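Local coordinates for protein translation elongation factor 1A (Methanosarcina mazei, PDB 3WND) that probably acts as a translation elongation factor of the SelB/EF-Tu/aIF2 gamma type, binding GTP and, in the GTP-bound form, cysteinyl-tRNA(Cys), at residues I197-N202 and V209-V214; E235-Q240 and G256-N261; I267-I272 and V306-E311. All coordinates share one frame; numbering follows the deposited sequence.

Contact 1: residues I197-N202 and V209-V214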
# COMPACT_ATOMS: atom_id res chain seq x y z
N ILE A 197 11.11 -2.05 2.73
CA ILE A 197 11.56 -0.85 3.32
C ILE A 197 10.93 0.39 2.72
O ILE A 197 10.90 0.52 1.51
CB ILE A 197 13.10 -0.74 3.06
CG1 ILE A 197 13.86 -1.88 3.87
CG2 ILE A 197 13.58 0.66 3.43
CD1 ILE A 197 15.29 -2.05 3.40
N ASP A 198 10.34 1.26 3.56
CA ASP A 198 9.72 2.45 2.96
C ASP A 198 10.55 3.71 3.24
O ASP A 198 10.38 4.74 2.53
CB ASP A 198 8.23 2.66 3.39
CG ASP A 198 7.99 2.48 4.83
OD1 ASP A 198 8.44 3.30 5.64
OD2 ASP A 198 7.27 1.54 5.17
N HIS A 199 11.44 3.64 4.25
CA HIS A 199 12.31 4.82 4.55
C HIS A 199 13.61 4.25 5.08
O HIS A 199 13.67 3.21 5.71
CB HIS A 199 11.71 5.73 5.63
CG HIS A 199 10.47 6.40 5.21
ND1 HIS A 199 9.22 5.77 5.28
CD2 HIS A 199 10.24 7.70 4.66
CE1 HIS A 199 8.24 6.66 4.83
NE2 HIS A 199 8.87 7.85 4.48
N ALA A 200 14.69 4.99 4.86
CA ALA A 200 16.03 4.62 5.38
C ALA A 200 16.69 5.96 5.76
O ALA A 200 16.75 6.91 4.96
CB ALA A 200 16.89 3.94 4.26
N PHE A 201 17.35 5.97 6.91
CA PHE A 201 18.14 7.09 7.32
C PHE A 201 19.21 6.77 8.30
O PHE A 201 19.25 5.64 8.90
CB PHE A 201 17.28 8.21 7.89
CG PHE A 201 16.22 7.71 8.79
CD1 PHE A 201 16.48 7.51 10.17
CD2 PHE A 201 14.92 7.38 8.28
CE1 PHE A 201 15.45 7.03 11.03
CE2 PHE A 201 13.94 6.93 9.11
CZ PHE A 201 14.19 6.73 10.50
N ASN A 202 20.16 7.71 8.43
CA ASN A 202 21.21 7.55 9.43
C ASN A 202 20.71 8.07 10.77
O ASN A 202 20.10 9.13 10.82
CB ASN A 202 22.51 8.25 9.02
CG ASN A 202 23.71 7.41 9.35
OD1 ASN A 202 23.74 6.23 9.02
ND2 ASN A 202 24.70 7.99 10.03
N VAL A 209 19.30 2.95 9.96
CA VAL A 209 17.97 2.53 10.38
C VAL A 209 17.04 2.48 9.14
O VAL A 209 17.06 3.39 8.26
CB VAL A 209 17.42 3.47 11.48
CG1 VAL A 209 15.91 3.15 11.78
CG2 VAL A 209 18.31 3.33 12.72
N VAL A 210 16.21 1.42 9.04
CA VAL A 210 15.22 1.40 7.97
C VAL A 210 13.88 1.23 8.65
O VAL A 210 13.78 0.63 9.71
CB VAL A 210 15.46 0.25 6.97
CG1 VAL A 210 16.78 0.46 6.21
CG2 VAL A 210 15.32 -1.11 7.65
N LEU A 211 12.86 1.80 8.04
CA LEU A 211 11.45 1.62 8.50
C LEU A 211 10.79 0.87 7.36
O LEU A 211 11.02 1.11 6.13
CB LEU A 211 10.75 2.94 8.68
CG LEU A 211 11.55 4.02 9.43
CD1 LEU A 211 10.71 5.28 9.55
CD2 LEU A 211 11.99 3.53 10.79
N GLY A 212 9.88 0.01 7.77
CA GLY A 212 9.21 -0.90 6.83
C GLY A 212 8.16 -1.76 7.49
O GLY A 212 7.77 -1.53 8.63
N VAL A 213 7.77 -2.81 6.75
CA VAL A 213 6.73 -3.71 7.25
C VAL A 213 7.14 -5.09 6.85
O VAL A 213 7.69 -5.30 5.74
CB VAL A 213 5.33 -3.32 6.67
CG1 VAL A 213 5.32 -3.37 5.16
CG2 VAL A 213 4.21 -4.12 7.31
N VAL A 214 6.96 -6.04 7.77
CA VAL A 214 7.24 -7.46 7.45
C VAL A 214 6.03 -7.98 6.60
O VAL A 214 4.88 -7.94 7.07
CB VAL A 214 7.30 -8.28 8.74
CG1 VAL A 214 7.63 -9.77 8.45
CG2 VAL A 214 8.38 -7.69 9.70
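Phe-201 meets Leu-211 and Val-209 on one face of this antiparallel strand pair. The rim of its ring meets Leu-211: CE2 lies 3.7 Å from Leu-211 CD1, which sits at the ring edge in the ring plane, and the two side chains cross at about a right angle. Farther round, Phe-201 CE1 touches Val-209 CG1 at 4.0 Å. With CG between its own backbone N and carbonyl carbon (chi1 43°), the ring is swung back across the neighbouring strand, one face over the Val-209 carbonyl oxygen. On the reverse face, Val-210 fits between two residues, its CB 4.0 Å from Ile-197 CG2 and its CG1 against Ala-200 CB.

The backbone holds this register. Phe-201 and Val-209 exchange a reciprocal pair of hydrogen bonds, and Leu-211 N gives one to His-199 O. Leu-211 O, in turn, is gripped twice: Asp-198 N reaches it at 2.7 Å in the carbonyl plane, while His-199 N, at 3.2 Å, comes in tilted from that plane. Two consecutive residues thus face Leu-211, and the register slips by one before Ile-197 pairs with Gly-212.

The bulge also sets two polar side chains together. His-199 ND1 donates to Asp-198 OD1 at 2.6 Å, with the carboxylate oxygen near the imidazole plane and met on its anti side. Asp-198 OD2 forms a salt bridge with Arg-254, and His-199 NE2 is hydrogen-bonded to Ser-48, so both ends of the pair are fixed; the arginine would probably help keep the aspartate ionised. The whole is a beta hairpin, strands 194-203 and 207-216, interrupted by a classic beta bulge, within the antiparallel beta domain that follows the GTPase domain in EF-Tu-like factors.

Contact 2: residues E235-Q240 and G256-N261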
# COMPACT_ATOMS: atom_id res chain seq x y z
N GLU A 235 23.17 -7.71 8.79
CA GLU A 235 22.67 -8.34 10.04
C GLU A 235 21.69 -7.37 10.59
O GLU A 235 21.97 -6.15 10.60
CB GLU A 235 23.85 -8.55 11.08
CG GLU A 235 23.37 -9.05 12.47
CD GLU A 235 24.49 -9.01 13.49
OE1 GLU A 235 25.67 -8.69 13.13
OE2 GLU A 235 24.18 -9.22 14.68
N ILE A 236 20.59 -7.91 11.15
CA ILE A 236 19.65 -7.09 11.89
C ILE A 236 20.14 -6.90 13.32
O ILE A 236 20.16 -7.87 14.12
CB ILE A 236 18.30 -7.76 11.88
CG1 ILE A 236 17.83 -7.85 10.39
CG2 ILE A 236 17.32 -6.93 12.76
CD1 ILE A 236 16.43 -8.45 10.24
N ARG A 237 20.60 -5.69 13.65
CA ARG A 237 21.11 -5.42 14.99
C ARG A 237 20.03 -5.19 16.05
O ARG A 237 20.27 -5.45 17.25
CB ARG A 237 22.01 -4.17 14.97
CG ARG A 237 23.31 -4.27 14.23
CD ARG A 237 24.19 -3.03 14.31
NE ARG A 237 23.62 -1.93 13.56
CZ ARG A 237 24.27 -0.80 13.28
NH1 ARG A 237 25.46 -0.64 13.69
NH2 ARG A 237 23.63 0.16 12.58
N SER A 238 18.84 -4.64 15.67
CA SER A 238 17.71 -4.56 16.64
C SER A 238 16.49 -4.29 15.79
O SER A 238 16.60 -3.88 14.64
CB SER A 238 17.88 -3.40 17.66
OG SER A 238 18.03 -2.19 16.93
N ILE A 239 15.34 -4.64 16.33
CA ILE A 239 14.06 -4.34 15.67
C ILE A 239 13.29 -3.53 16.71
O ILE A 239 13.13 -3.99 17.87
CB ILE A 239 13.32 -5.67 15.37
CG1 ILE A 239 14.25 -6.63 14.54
CG2 ILE A 239 12.00 -5.37 14.64
CD1 ILE A 239 13.60 -7.96 14.16
N GLN A 240 12.64 -2.46 16.24
CA GLN A 240 11.79 -1.66 17.15
C GLN A 240 10.35 -1.68 16.58
O GLN A 240 10.18 -1.61 15.35
CB GLN A 240 12.31 -0.17 17.18
CG GLN A 240 13.59 -0.02 17.92
CD GLN A 240 14.89 -0.46 17.20
OE1 GLN A 240 15.66 -1.18 17.82
NE2 GLN A 240 15.18 -0.00 15.93
N GLY A 256 10.99 -0.68 12.74
CA GLY A 256 12.21 0.09 12.48
C GLY A 256 13.35 -0.88 12.76
O GLY A 256 13.29 -1.66 13.74
N MET A 257 14.34 -0.94 11.89
CA MET A 257 15.44 -1.88 12.12
C MET A 257 16.79 -1.20 11.98
O MET A 257 17.08 -0.46 10.97
CB MET A 257 15.42 -3.05 11.11
CG MET A 257 14.10 -3.86 11.20
SD MET A 257 14.15 -5.15 9.91
CE MET A 257 12.97 -6.30 10.66
N ARG A 258 17.65 -1.52 12.96
CA ARG A 258 19.07 -1.07 12.88
C ARG A 258 19.78 -2.13 12.11
O ARG A 258 19.74 -3.34 12.49
CB ARG A 258 19.63 -0.92 14.29
CG ARG A 258 20.50 0.28 14.44
CD ARG A 258 20.61 0.68 15.91
NE ARG A 258 21.67 -0.02 16.64
CZ ARG A 258 21.49 -0.85 17.69
NH1 ARG A 258 20.26 -1.16 18.20
NH2 ARG A 258 22.56 -1.40 18.23
N LEU A 259 20.44 -1.75 11.03
CA LEU A 259 21.13 -2.74 10.17
C LEU A 259 22.66 -2.52 10.28
O LEU A 259 23.16 -1.38 10.27
CB LEU A 259 20.77 -2.50 8.68
CG LEU A 259 19.25 -2.54 8.37
CD1 LEU A 259 19.15 -2.39 6.85
CD2 LEU A 259 18.59 -3.78 8.97
N LYS A 260 23.38 -3.63 10.34
CA LYS A 260 24.87 -3.69 10.18
C LYS A 260 25.26 -4.10 8.73
O LYS A 260 24.60 -4.99 8.07
CB LYS A 260 25.53 -4.66 11.22
CG LYS A 260 27.08 -4.51 11.32
CD LYS A 260 27.80 -5.57 12.17
CE LYS A 260 27.24 -5.71 13.57
NZ LYS A 260 27.87 -6.87 14.27
N ASN A 261 26.31 -3.45 8.24
CA ASN A 261 26.97 -3.75 6.97
C ASN A 261 26.37 -3.03 5.79
O ASN A 261 26.63 -3.38 4.60
CB ASN A 261 27.13 -5.27 6.71
CG ASN A 261 28.26 -5.57 5.76
OD1 ASN A 261 29.37 -5.03 5.88
ND2 ASN A 261 28.00 -6.49 4.83
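Arg-237 and Ser-238 both face Arg-258, forming a classic beta bulge between antiparallel strands. Arg-258 O accepts from Arg-237 N at 2.8 Å; Arg-258 N donates to Ser-238 O at 3.1 Å. On either side, reciprocal backbone bonds join Glu-235 with Lys-260 and Gln-240 with Gly-256, and Lys-222 NZ bonds to Arg-237 O.

The Arg-237 guanidinium lies between Lys-260 CA on one face and Arg-258 NE on the other. Its NH2, 2.8 Å from Leu-259 O, is too poorly angled to bond. The arginines cross at about a right angle, guanidinium planes 35° apart, Arg-237 CB over the centre of the Arg-258 group. Ser-238 OG, set between its backbone N and carbonyl carbon (chi1 56°), takes a weak bond from Arg-258 NH1 at 2.8 Å. The Lys-260 chain lies alongside Glu-235, pointing the same way; its NZ forms a salt bridge with Glu-235 OE1 at 3.1 Å, on the syn side but 27° out of the carboxylate plane. An alanine at Arg-237 keeps CB over the Arg-258 guanidinium but is likely to leave Lys-260 CB and Arg-258 CG without the chain and guanidinium packed on them.

Apolar side chains occupy the other face, where Met-257 CE touches Ile-239 CD1 at 3.9 Å and its SD meets Ile-236 CD1. Ser-219 packs on this group, while strand 254-260 is bordered by 232-241 and 207-216.

Contact 3: residues I267-I272 and V306-E311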
# COMPACT_ATOMS: atom_id res chain seq x y z
N ILE A 267 20.46 2.81 0.43
CA ILE A 267 19.13 2.17 0.50
C ILE A 267 18.09 3.15 -0.01
O ILE A 267 18.07 4.30 0.45
CB ILE A 267 18.80 1.72 1.96
CG1 ILE A 267 19.96 0.78 2.43
CG2 ILE A 267 17.44 1.08 2.00
CD1 ILE A 267 19.67 0.16 3.82
N GLU A 268 17.14 2.65 -0.81
CA GLU A 268 15.96 3.46 -1.23
C GLU A 268 14.65 2.76 -0.81
O GLU A 268 14.62 1.51 -0.55
CB GLU A 268 16.02 3.62 -2.79
CG GLU A 268 17.25 4.36 -3.33
CD GLU A 268 17.41 5.82 -2.80
OE1 GLU A 268 16.39 6.52 -2.50
OE2 GLU A 268 18.52 6.30 -2.77
N ARG A 269 13.58 3.55 -0.67
CA ARG A 269 12.28 2.93 -0.59
C ARG A 269 12.11 1.85 -1.71
O ARG A 269 12.43 2.11 -2.87
CB ARG A 269 11.17 3.98 -0.76
CG ARG A 269 9.76 3.36 -0.82
CD ARG A 269 8.68 4.40 -1.04
NE ARG A 269 8.73 5.28 0.11
CZ ARG A 269 8.01 6.40 0.17
NH1 ARG A 269 7.08 6.64 -0.76
NH2 ARG A 269 8.14 7.17 1.22
N GLY A 270 11.64 0.66 -1.37
CA GLY A 270 11.52 -0.32 -2.42
C GLY A 270 12.50 -1.49 -2.25
O GLY A 270 12.30 -2.57 -2.82
N PHE A 271 13.55 -1.26 -1.48
CA PHE A 271 14.50 -2.33 -1.20
C PHE A 271 13.83 -3.34 -0.31
O PHE A 271 12.87 -3.01 0.43
CB PHE A 271 15.75 -1.71 -0.49
CG PHE A 271 16.75 -1.10 -1.47
CD1 PHE A 271 16.33 -0.43 -2.62
CD2 PHE A 271 18.12 -1.19 -1.21
CE1 PHE A 271 17.29 0.15 -3.51
CE2 PHE A 271 19.04 -0.62 -2.09
CZ PHE A 271 18.67 0.02 -3.22
N ILE A 272 14.32 -4.55 -0.33
CA ILE A 272 13.71 -5.65 0.39
C ILE A 272 14.79 -6.36 1.21
O ILE A 272 15.92 -6.63 0.71
CB ILE A 272 13.16 -6.72 -0.62
CG1 ILE A 272 12.02 -6.07 -1.48
CG2 ILE A 272 12.57 -7.90 0.15
CD1 ILE A 272 11.60 -6.97 -2.66
N VAL A 306 6.20 -2.22 -8.43
CA VAL A 306 6.23 -3.54 -7.84
C VAL A 306 6.78 -3.33 -6.46
O VAL A 306 7.76 -2.62 -6.26
CB VAL A 306 7.00 -4.59 -8.68
CG1 VAL A 306 8.49 -4.23 -8.76
CG2 VAL A 306 6.79 -6.03 -8.14
N GLY A 307 6.12 -3.94 -5.45
CA GLY A 307 6.50 -3.65 -4.07
C GLY A 307 6.41 -2.13 -3.83
O GLY A 307 5.37 -1.50 -4.16
N LEU A 308 7.50 -1.55 -3.29
CA LEU A 308 7.52 -0.10 -3.05
C LEU A 308 8.45 0.59 -4.05
O LEU A 308 8.99 1.69 -3.79
CB LEU A 308 7.92 0.19 -1.59
CG LEU A 308 7.12 -0.61 -0.55
CD1 LEU A 308 7.60 -0.10 0.80
CD2 LEU A 308 5.59 -0.41 -0.66
N GLN A 309 8.63 -0.08 -5.20
CA GLN A 309 9.49 0.49 -6.30
C GLN A 309 8.57 1.05 -7.41
O GLN A 309 7.44 0.58 -7.64
CB GLN A 309 10.40 -0.60 -6.82
CG GLN A 309 11.38 -1.09 -5.80
CD GLN A 309 11.89 -2.52 -6.13
OE1 GLN A 309 13.11 -2.76 -6.26
NE2 GLN A 309 10.96 -3.49 -6.22
N SER A 310 9.08 2.06 -8.13
CA SER A 310 8.31 2.63 -9.22
C SER A 310 9.25 3.23 -10.23
O SER A 310 9.94 4.22 -9.89
CB SER A 310 7.37 3.73 -8.71
OG SER A 310 8.07 4.72 -7.94
N GLU A 311 9.25 2.71 -11.47
CA GLU A 311 10.22 3.21 -12.47
C GLU A 311 9.58 3.20 -13.84
O GLU A 311 8.70 2.32 -14.12
CB GLU A 311 11.38 2.26 -12.45
CG GLU A 311 12.15 2.23 -11.08
CD GLU A 311 12.71 3.59 -10.56
OE1 GLU A 311 12.84 4.56 -11.34
OE2 GLU A 311 13.07 3.74 -9.33
O HOH W 1 9.74 -3.53 -3.16
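Gln-309 lies against the bare backbone of Gly-270, and its side chain can be followed outward from CB. With CG anti to its own carbonyl carbon (chi1 -64°), CB leads to a CG that rests 3.5 Å from Gly-270 CA. CD comes 3.3 Å from Gly-270 O. At the tip, OE1 passes 3.5 Å from Gly-270 O, two acceptors side by side, whereas NE2 donates to Ala-345 O and makes a weaker hydrogen bond to Val-306 O at 3.3 Å. A beta carbon on Gly-270 would collide with this CG, and its backbone angles (phi 112°) suit glycine in any case.

Two turns meet here, a type II turn from Glu-268 to Phe-271 and a type II' turn from Val-306 to Gln-309; they bring the loop before strand 272-274 in one beta domain against the hairpin 301-306/309-320 of the next. A water bridges them, donating to Gly-270 O at 2.8 Å and accepting from Leu-308 N at 3.0 Å. Farther along, Arg-269 CG packs 3.7 Å from Leu-308 CB, crossing at about a right angle; the chain then leads away from Leu-308, and NH1 forms a salt bridge with Asp-49.

In the fold
Contacts 1 and 2 belong to one antiparallel sheet, their centres about 10 Å apart, and adjoin through neighbouring strands 207-216 and 254-260: Val-210 O lies 2.7 Å from Met-257 N, a probable hydrogen bond. Contact 3, centred about 11 Å from contact 1, is tied to the bulge there by two probable bonds, Arg-269 NE to Asp-198 O and Gly-270 N to Ile-197 O, each 3.0 Å. Contacts 2 and 3 have centres about 19 Å apart and meet where Leu-259 CD1 touches Ile-267 CD1 at 4.0 Å. All three lie away from the residues that bind GDP in another crystal, none being bound here, although Ser-48 and Asp-49 link contacts 1 and 3 to the nucleotide-binding domain.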